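Local atomic coordinates of S-adenosylmethionine decarboxylase proenzyme (PDB entry 2III), a protein that probably catalyses, after self-cleavage to a pyruvoyl enzyme, the decarboxylation of S-adenosylmethionine to the propylamine donor used in spermidine synthesis. Residues L30-L40 against K89-Q100; F50-V58 against S67-G75. All blocks are in the same frame, centred on the assembly; numbering follows the deposited sequence.

Contact 1 of 2, residues L30-L40 against K89-Q100; sequences LLEGAVKYANL and KAYRAMDYIITQ
Ala34 and Ala93 mark the closest approach of helix 24-37 to helix 87-101, their CA atoms 4.9 Å apart and Ala34 CB against the carbonyl O of Ala93. The axes of 30-37 and 89-100 run antiparallel but well inclined, at 143°, with a closest approach of 8.3 Å. The packing is dense here. Tyr96 enters as a knob into the hole formed by Leu30, Gly33, Ala34 and Tyr37; with its CG anti to the backbone N (chi1 179°), the ring reaches across to the other helix. The carbonyl O of Gly33 lies over one ring face, Gln100 CG over the opposite face, and the carbonyl O of Leu30 at the ring edge. On the sheet side, Ala34 CB sits 3.7 Å from Ile97 CG1, Leu31 CD2 meets Ile97 CD1, and Ala38 CB packs on Ala93 CB. Both helices lie on the same face of the antiparallel sheet, forming the helical layer of a two-layer alpha/beta sandwich: Leu30 and Leu31 reach strand 65-71, while Ala93 reaches strand 76-84. The outer side is looser and polar. There the guanidinium of Arg92 lies flat but off-centre on the Tyr37 ring, planes 21° apart, in a cation-pi stack. The Arg92 chain is bent at chi3, and NH1 donates to the carbonyl O of Tyr37 at 3.3 Å. Beyond the stack, a water links Tyr37 OH to Asp95 OD2. Helix 24-37 ends in a Schellman motif, with Asn39 at positive phi. Lys89, extended beyond CG, slides its CD past Leu40 CD2 (3.6 Å), and its NZ bonds the carbonyl O of Asn39 at 2.7 Å, approaching from above the carbonyl plane.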
# COMPACT_ATOMS: atom_id res chain seq x y z
N LEU A 30 4.76 -11.77 11.93
CA LEU A 30 5.69 -11.25 10.94
C LEU A 30 5.78 -9.72 10.94
O LEU A 30 6.86 -9.15 11.09
CB LEU A 30 5.27 -11.74 9.55
CG LEU A 30 6.14 -11.31 8.36
CD1 LEU A 30 7.44 -12.10 8.39
CD2 LEU A 30 5.40 -11.58 7.05
N LEU A 31 4.63 -9.06 10.75
CA LEU A 31 4.60 -7.60 10.71
C LEU A 31 4.91 -6.95 12.06
O LEU A 31 5.49 -5.86 12.11
CB LEU A 31 3.24 -7.11 10.19
CG LEU A 31 2.84 -7.47 8.75
CD1 LEU A 31 1.66 -6.61 8.32
CD2 LEU A 31 4.00 -7.24 7.80
N GLU A 32 4.51 -7.60 13.16
CA GLU A 32 4.82 -7.04 14.48
C GLU A 32 6.33 -7.10 14.61
O GLU A 32 6.96 -6.19 15.15
CB GLU A 32 4.21 -7.89 15.61
CG GLU A 32 2.69 -7.86 15.70
CD GLU A 32 2.18 -8.59 16.94
OE1 GLU A 32 2.69 -9.70 17.24
OE2 GLU A 32 1.27 -8.07 17.61
N GLY A 33 6.91 -8.18 14.10
CA GLY A 33 8.34 -8.36 14.16
C GLY A 33 9.09 -7.37 13.30
O GLY A 33 10.19 -6.93 13.67
N ALA A 34 8.51 -7.01 12.15
CA ALA A 34 9.15 -6.07 11.25
C ALA A 34 9.17 -4.69 11.90
O ALA A 34 10.21 -4.04 11.97
CB ALA A 34 8.42 -6.03 9.92
N VAL A 35 8.01 -4.27 12.38
CA VAL A 35 7.86 -2.98 13.03
C VAL A 35 8.86 -2.77 14.15
O VAL A 35 9.52 -1.74 14.21
CB VAL A 35 6.42 -2.80 13.58
CG1 VAL A 35 6.34 -1.59 14.50
CG2 VAL A 35 5.44 -2.64 12.42
N LYS A 36 8.99 -3.76 15.04
CA LYS A 36 9.92 -3.65 16.16
C LYS A 36 11.38 -3.67 15.68
O LYS A 36 12.19 -2.86 16.11
CB LYS A 36 9.68 -4.78 17.17
CG LYS A 36 8.23 -4.85 17.67
CD LYS A 36 8.02 -5.89 18.77
CE LYS A 36 8.65 -5.46 20.08
NZ LYS A 36 8.33 -6.39 21.21
N TYR A 37 11.71 -4.59 14.79
CA TYR A 37 13.06 -4.69 14.26
C TYR A 37 13.47 -3.39 13.58
O TYR A 37 14.62 -2.97 13.67
CB TYR A 37 13.15 -5.84 13.26
CG TYR A 37 14.48 -5.94 12.54
CD1 TYR A 37 15.56 -6.63 13.10
CD2 TYR A 37 14.66 -5.34 11.29
CE1 TYR A 37 16.78 -6.72 12.43
CE2 TYR A 37 15.88 -5.43 10.62
CZ TYR A 37 16.93 -6.11 11.19
OH TYR A 37 18.14 -6.18 10.53
N ALA A 38 12.53 -2.74 12.89
CA ALA A 38 12.82 -1.49 12.18
C ALA A 38 12.66 -0.26 13.06
O ALA A 38 12.89 0.86 12.62
CB ALA A 38 11.93 -1.36 10.95
N ASN A 39 12.25 -0.49 14.31
CA ASN A 39 12.04 0.59 15.26
C ASN A 39 11.02 1.60 14.73
O ASN A 39 11.18 2.82 14.88
CB ASN A 39 13.37 1.30 15.55
CG ASN A 39 13.31 2.11 16.83
OD1 ASN A 39 14.06 3.07 17.01
ND2 ASN A 39 12.42 1.72 17.74
N LEU A 40 9.98 1.09 14.08
CA LEU A 40 8.93 1.94 13.55
C LEU A 40 7.84 2.07 14.59
O LEU A 40 7.66 1.18 15.42
CB LEU A 40 8.35 1.34 12.26
CG LEU A 40 9.17 1.46 10.98
CD1 LEU A 40 8.51 0.67 9.87
CD2 LEU A 40 9.29 2.93 10.60
N LYS A 89 14.71 2.74 7.85
CA LYS A 89 13.70 1.96 8.55
C LYS A 89 12.89 1.15 7.54
O LYS A 89 12.55 -0.01 7.80
CB LYS A 89 12.78 2.87 9.37
CG LYS A 89 13.51 3.56 10.52
CD LYS A 89 12.57 4.15 11.56
CE LYS A 89 13.36 4.60 12.79
NZ LYS A 89 12.46 4.95 13.94
N ALA A 90 12.58 1.74 6.40
CA ALA A 90 11.84 1.01 5.37
C ALA A 90 12.68 -0.19 4.95
O ALA A 90 12.17 -1.31 4.83
CB ALA A 90 11.58 1.91 4.17
N TYR A 91 13.97 0.03 4.72
CA TYR A 91 14.84 -1.05 4.29
C TYR A 91 14.95 -2.14 5.35
O TYR A 91 14.89 -3.33 5.03
CB TYR A 91 16.22 -0.52 3.93
CG TYR A 91 16.26 0.23 2.62
CD1 TYR A 91 16.16 1.62 2.59
CD2 TYR A 91 16.40 -0.44 1.41
CE1 TYR A 91 16.22 2.32 1.39
CE2 TYR A 91 16.44 0.25 0.21
CZ TYR A 91 16.36 1.63 0.20
OH TYR A 91 16.42 2.31 -0.99
N ARG A 92 15.10 -1.75 6.61
CA ARG A 92 15.20 -2.73 7.69
C ARG A 92 13.92 -3.57 7.78
O ARG A 92 13.97 -4.79 7.93
CB ARG A 92 15.46 -2.01 9.02
CG ARG A 92 16.82 -1.33 9.10
CD ARG A 92 17.02 -0.63 10.43
NE ARG A 92 17.00 -1.57 11.56
CZ ARG A 92 17.87 -2.56 11.74
NH1 ARG A 92 17.77 -3.35 12.79
NH2 ARG A 92 18.84 -2.76 10.86
N ALA A 93 12.77 -2.91 7.68
CA ALA A 93 11.50 -3.60 7.75
C ALA A 93 11.38 -4.64 6.64
O ALA A 93 10.96 -5.76 6.89
CB ALA A 93 10.34 -2.61 7.66
N MSE A 94 11.78 -4.26 5.43
CA MSE A 94 11.70 -5.18 4.30
C MSE A 94 12.74 -6.29 4.42
O MSE A 94 12.46 -7.43 4.04
CB MSE A 94 11.88 -4.44 2.97
CG MSE A 94 11.69 -5.33 1.74
SE MSE A 94 9.89 -6.13 1.64
CE MSE A 94 8.94 -4.61 0.83
N ASP A 95 13.92 -5.98 4.95
CA ASP A 95 14.96 -7.01 5.12
C ASP A 95 14.48 -8.05 6.11
O ASP A 95 14.70 -9.26 5.94
CB ASP A 95 16.27 -6.40 5.65
CG ASP A 95 16.96 -5.49 4.64
OD1 ASP A 95 16.67 -5.61 3.43
OD2 ASP A 95 17.79 -4.66 5.06
N TYR A 96 13.82 -7.58 7.17
CA TYR A 96 13.30 -8.46 8.20
C TYR A 96 12.24 -9.38 7.59
O TYR A 96 12.35 -10.61 7.67
CB TYR A 96 12.68 -7.65 9.35
CG TYR A 96 12.10 -8.53 10.44
CD1 TYR A 96 12.91 -9.14 11.39
CD2 TYR A 96 10.73 -8.80 10.47
CE1 TYR A 96 12.38 -9.99 12.36
CE2 TYR A 96 10.19 -9.65 11.43
CZ TYR A 96 11.02 -10.24 12.37
OH TYR A 96 10.48 -11.07 13.33
N ILE A 97 11.21 -8.79 6.99
CA ILE A 97 10.14 -9.56 6.38
C ILE A 97 10.68 -10.61 5.40
O ILE A 97 10.28 -11.77 5.45
CB ILE A 97 9.14 -8.61 5.66
CG1 ILE A 97 8.35 -7.81 6.71
CG2 ILE A 97 8.21 -9.41 4.75
CD1 ILE A 97 7.46 -6.72 6.14
N ILE A 98 11.59 -10.21 4.52
CA ILE A 98 12.16 -11.15 3.56
C ILE A 98 12.91 -12.30 4.24
O ILE A 98 12.72 -13.46 3.87
CB ILE A 98 13.10 -10.43 2.57
CG1 ILE A 98 12.28 -9.53 1.64
CG2 ILE A 98 13.88 -11.45 1.73
CD1 ILE A 98 13.11 -8.73 0.66
N THR A 99 13.76 -11.99 5.21
CA THR A 99 14.51 -13.05 5.88
C THR A 99 13.60 -14.00 6.63
O THR A 99 13.86 -15.20 6.69
CB THR A 99 15.54 -12.51 6.89
OG1 THR A 99 14.86 -11.79 7.92
CG2 THR A 99 16.55 -11.62 6.20
N GLN A 100 12.52 -13.48 7.21
CA GLN A 100 11.61 -14.35 7.94
C GLN A 100 10.86 -15.27 6.98
O GLN A 100 10.65 -16.44 7.27
CB GLN A 100 10.60 -13.52 8.74
CG GLN A 100 11.23 -12.67 9.82
CD GLN A 100 12.14 -13.48 10.73
OE1 GLN A 100 11.70 -14.43 11.38
NE2 GLN A 100 13.41 -13.10 10.79
O HOH W 1 18.50 -4.97 8.05

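Contact 2 of 2, residues F50-V58 against S67-G75; sequences FQPHGATGV and SIHTWPEHG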
# COMPACT_ATOMS: atom_id res chain seq x y z
N PHE A 50 -8.42 -15.12 4.98
CA PHE A 50 -9.18 -15.53 3.81
C PHE A 50 -9.35 -17.04 3.85
O PHE A 50 -8.56 -17.75 4.48
CB PHE A 50 -8.44 -15.14 2.52
CG PHE A 50 -8.49 -13.67 2.22
CD1 PHE A 50 -9.68 -13.06 1.83
CD2 PHE A 50 -7.34 -12.88 2.35
CE1 PHE A 50 -9.73 -11.68 1.58
CE2 PHE A 50 -7.39 -11.50 2.10
CZ PHE A 50 -8.58 -10.90 1.71
N GLN A 51 -10.39 -17.53 3.19
CA GLN A 51 -10.63 -18.97 3.12
C GLN A 51 -10.20 -19.43 1.73
O GLN A 51 -10.37 -18.69 0.76
CB GLN A 51 -12.11 -19.27 3.36
CG GLN A 51 -12.59 -18.87 4.75
CD GLN A 51 -11.81 -19.56 5.87
OE1 GLN A 51 -11.82 -19.11 7.02
NE2 GLN A 51 -11.15 -20.66 5.54
N PRO A 52 -9.66 -20.65 1.62
CA PRO A 52 -9.41 -21.63 2.68
C PRO A 52 -8.13 -21.30 3.42
O PRO A 52 -7.72 -22.03 4.33
CB PRO A 52 -9.28 -22.93 1.90
CG PRO A 52 -8.48 -22.47 0.71
CD PRO A 52 -9.18 -21.16 0.32
N HIS A 53 -7.49 -20.21 3.02
CA HIS A 53 -6.24 -19.77 3.63
C HIS A 53 -5.76 -18.48 2.99
O HIS A 53 -6.34 -17.99 2.02
CB HIS A 53 -5.17 -20.85 3.51
CG HIS A 53 -5.05 -21.45 2.14
ND1 HIS A 53 -4.92 -20.68 1.00
CD2 HIS A 53 -5.00 -22.74 1.73
CE1 HIS A 53 -4.79 -21.47 -0.05
NE2 HIS A 53 -4.83 -22.73 0.37
N GLY A 54 -4.68 -17.93 3.54
CA GLY A 54 -4.15 -16.69 3.00
C GLY A 54 -4.68 -15.55 3.83
O GLY A 54 -5.77 -15.66 4.39
N ALA A 55 -3.94 -14.46 3.90
CA ALA A 55 -4.35 -13.32 4.71
C ALA A 55 -3.81 -11.97 4.25
O ALA A 55 -2.84 -11.89 3.49
CB ALA A 55 -3.94 -13.56 6.18
N THR A 56 -4.46 -10.92 4.71
CA THR A 56 -4.05 -9.55 4.43
C THR A 56 -3.66 -8.92 5.76
O THR A 56 -4.24 -9.23 6.80
CB THR A 56 -5.18 -8.73 3.80
OG1 THR A 56 -5.40 -9.17 2.45
CG2 THR A 56 -4.81 -7.25 3.78
N GLY A 57 -2.66 -8.05 5.72
CA GLY A 57 -2.22 -7.38 6.92
C GLY A 57 -1.78 -5.99 6.53
O GLY A 57 -1.04 -5.83 5.56
N VAL A 58 -2.25 -4.98 7.25
CA VAL A 58 -1.87 -3.61 6.97
C VAL A 58 -1.57 -2.89 8.27
O VAL A 58 -2.28 -3.04 9.26
CB VAL A 58 -2.98 -2.84 6.23
CG1 VAL A 58 -4.21 -2.73 7.11
CG2 VAL A 58 -2.48 -1.45 5.83
N SER A 67 2.14 -3.32 4.21
CA SER A 67 1.04 -4.21 3.88
C SER A 67 1.57 -5.52 3.33
O SER A 67 2.69 -5.59 2.82
CB SER A 67 0.12 -3.56 2.84
OG SER A 67 0.83 -3.31 1.64
N ILE A 68 0.75 -6.57 3.45
CA ILE A 68 1.09 -7.88 2.92
C ILE A 68 -0.18 -8.66 2.59
O ILE A 68 -1.13 -8.70 3.36
CB ILE A 68 1.93 -8.72 3.91
CG1 ILE A 68 2.29 -10.05 3.25
CG2 ILE A 68 1.17 -8.93 5.19
CD1 ILE A 68 3.29 -10.90 4.02
N HIS A 69 -0.18 -9.25 1.40
CA HIS A 69 -1.29 -10.05 0.91
C HIS A 69 -0.64 -11.38 0.56
O HIS A 69 0.46 -11.41 -0.00
CB HIS A 69 -1.90 -9.36 -0.32
CG HIS A 69 -2.38 -7.96 -0.05
ND1 HIS A 69 -3.48 -7.69 0.73
CD2 HIS A 69 -1.91 -6.76 -0.47
CE1 HIS A 69 -3.67 -6.38 0.78
NE2 HIS A 69 -2.73 -5.79 0.06
N THR A 70 -1.29 -12.49 0.88
CA THR A 70 -0.68 -13.79 0.61
C THR A 70 -1.55 -14.83 -0.08
O THR A 70 -2.78 -14.79 -0.01
CB THR A 70 -0.13 -14.42 1.90
OG1 THR A 70 -1.22 -14.94 2.68
CG2 THR A 70 0.61 -13.38 2.72
N TRP A 71 -0.88 -15.77 -0.74
CA TRP A 71 -1.51 -16.85 -1.48
C TRP A 71 -0.68 -18.10 -1.22
O TRP A 71 0.28 -18.38 -1.94
CB TRP A 71 -1.50 -16.56 -2.98
CG TRP A 71 -2.40 -15.45 -3.40
CD1 TRP A 71 -3.67 -15.57 -3.89
CD2 TRP A 71 -2.11 -14.04 -3.37
NE1 TRP A 71 -4.19 -14.32 -4.17
CE2 TRP A 71 -3.25 -13.37 -3.86
CE3 TRP A 71 -0.99 -13.29 -2.98
CZ2 TRP A 71 -3.31 -11.97 -3.96
CZ3 TRP A 71 -1.05 -11.90 -3.08
CH2 TRP A 71 -2.21 -11.25 -3.57
N PRO A 72 -1.03 -18.84 -0.16
CA PRO A 72 -0.31 -20.07 0.18
C PRO A 72 -0.16 -21.03 -1.00
O PRO A 72 0.92 -21.60 -1.21
CB PRO A 72 -1.17 -20.65 1.30
CG PRO A 72 -1.61 -19.42 2.02
CD PRO A 72 -2.01 -18.50 0.88
N GLU A 73 -1.22 -21.22 -1.78
CA GLU A 73 -1.19 -22.15 -2.90
C GLU A 73 -0.14 -21.80 -3.95
O GLU A 73 0.25 -22.65 -4.74
CB GLU A 73 -2.56 -22.26 -3.58
CG GLU A 73 -2.96 -21.01 -4.39
CD GLU A 73 -3.71 -19.98 -3.56
OE1 GLU A 73 -3.32 -19.73 -2.40
OE2 GLU A 73 -4.69 -19.41 -4.09
N HIS A 74 0.30 -20.54 -3.95
CA HIS A 74 1.30 -20.08 -4.91
C HIS A 74 2.64 -19.76 -4.26
O HIS A 74 3.56 -19.29 -4.93
CB HIS A 74 0.80 -18.83 -5.64
CG HIS A 74 -0.35 -19.09 -6.57
ND1 HIS A 74 -1.59 -18.51 -6.40
CD2 HIS A 74 -0.45 -19.87 -7.66
CE1 HIS A 74 -2.41 -18.93 -7.35
NE2 HIS A 74 -1.73 -19.76 -8.13
N GLY A 75 2.75 -20.02 -2.96
CA GLY A 75 3.98 -19.73 -2.25
C GLY A 75 4.33 -18.27 -2.47
O GLY A 75 5.50 -17.88 -2.53
O HOH W 2 -5.38 -18.52 -0.67
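Strands 55-58 and 67-71 run antiparallel, their axes 4.7 Å apart, with Gly57 and Ile68 a hydrogen-bonded pair flanked by the non-hydrogen-bonded pairs Thr56-His69 and Val58-Ser67. They are the two arms of a beta hairpin inside the sheet, and the predicted self-cleavage site, Glu63-Ser64, lies in the connection between them. Gly57 and Ile68 exchange two backbone bonds of 2.9 Å. Toward Gly54 the ladder changes: Ala55 N donates to the side-chain OG1 of Thr70 (3.0 Å), while the return bond from Thr70 N to the carbonyl O of Ala55 is weak. Thr70 OG1 is also hydrogen-bonded to the carbonyl O of Ile21. On the face with Val58 and Ser67, Thr56 and His69 lie side by side, pointing the same way. His69 ND1 donates to Thr56 OG1 at 3.0 Å, only 4° out of the ring plane, and Thr56 CG2 touches CE1 of the same ring. The other ring nitrogen, NE2, bonds His65 of the second subunit, so both nitrogens are engaged and the imidazole's rotation is fixed. His69 is the predicted proton acceptor for processing, and Thr56 would thus be a second-shell residue that orients it. On the opposite face, Ile68 packs against helix 24-37. Past the strand end, Pro72 CB lies over one face of the His53 ring, 3.9 Å from its centroid, in a CH-pi contact, while Pro52 CG covers the other. Gly54, at positive phi, brings its CA to 3.5 Å from Pro72 CD. A water bonded to His53 ND1 (2.8 Å) and to the carbonyl O of His53 donates a further bond to Glu73 OE1.

Overall arrangement
The two contacts lie in different layers of one alpha/beta sandwich, their centres 18 Å apart. Contact 1 pairs helices 24-37 and 87-101 on one face of the six-stranded antiparallel sheet; contact 2 joins neighbouring strands 55-61 and 65-71 within it. Along the chain the order is 30-40, 50-58, 67-75, 89-100, so the helix pair brackets the hairpin in sequence. The layers meet directly: Leu30 CD2 lies 3.8 Å from Ile68 CD1, and Leu31 CD1 packs on Ile68 and Gly57. The hairpin's other face, bearing His69, turns to the second subunit, placing the predicted processing site at the dimer interface, across the sheet from the helices.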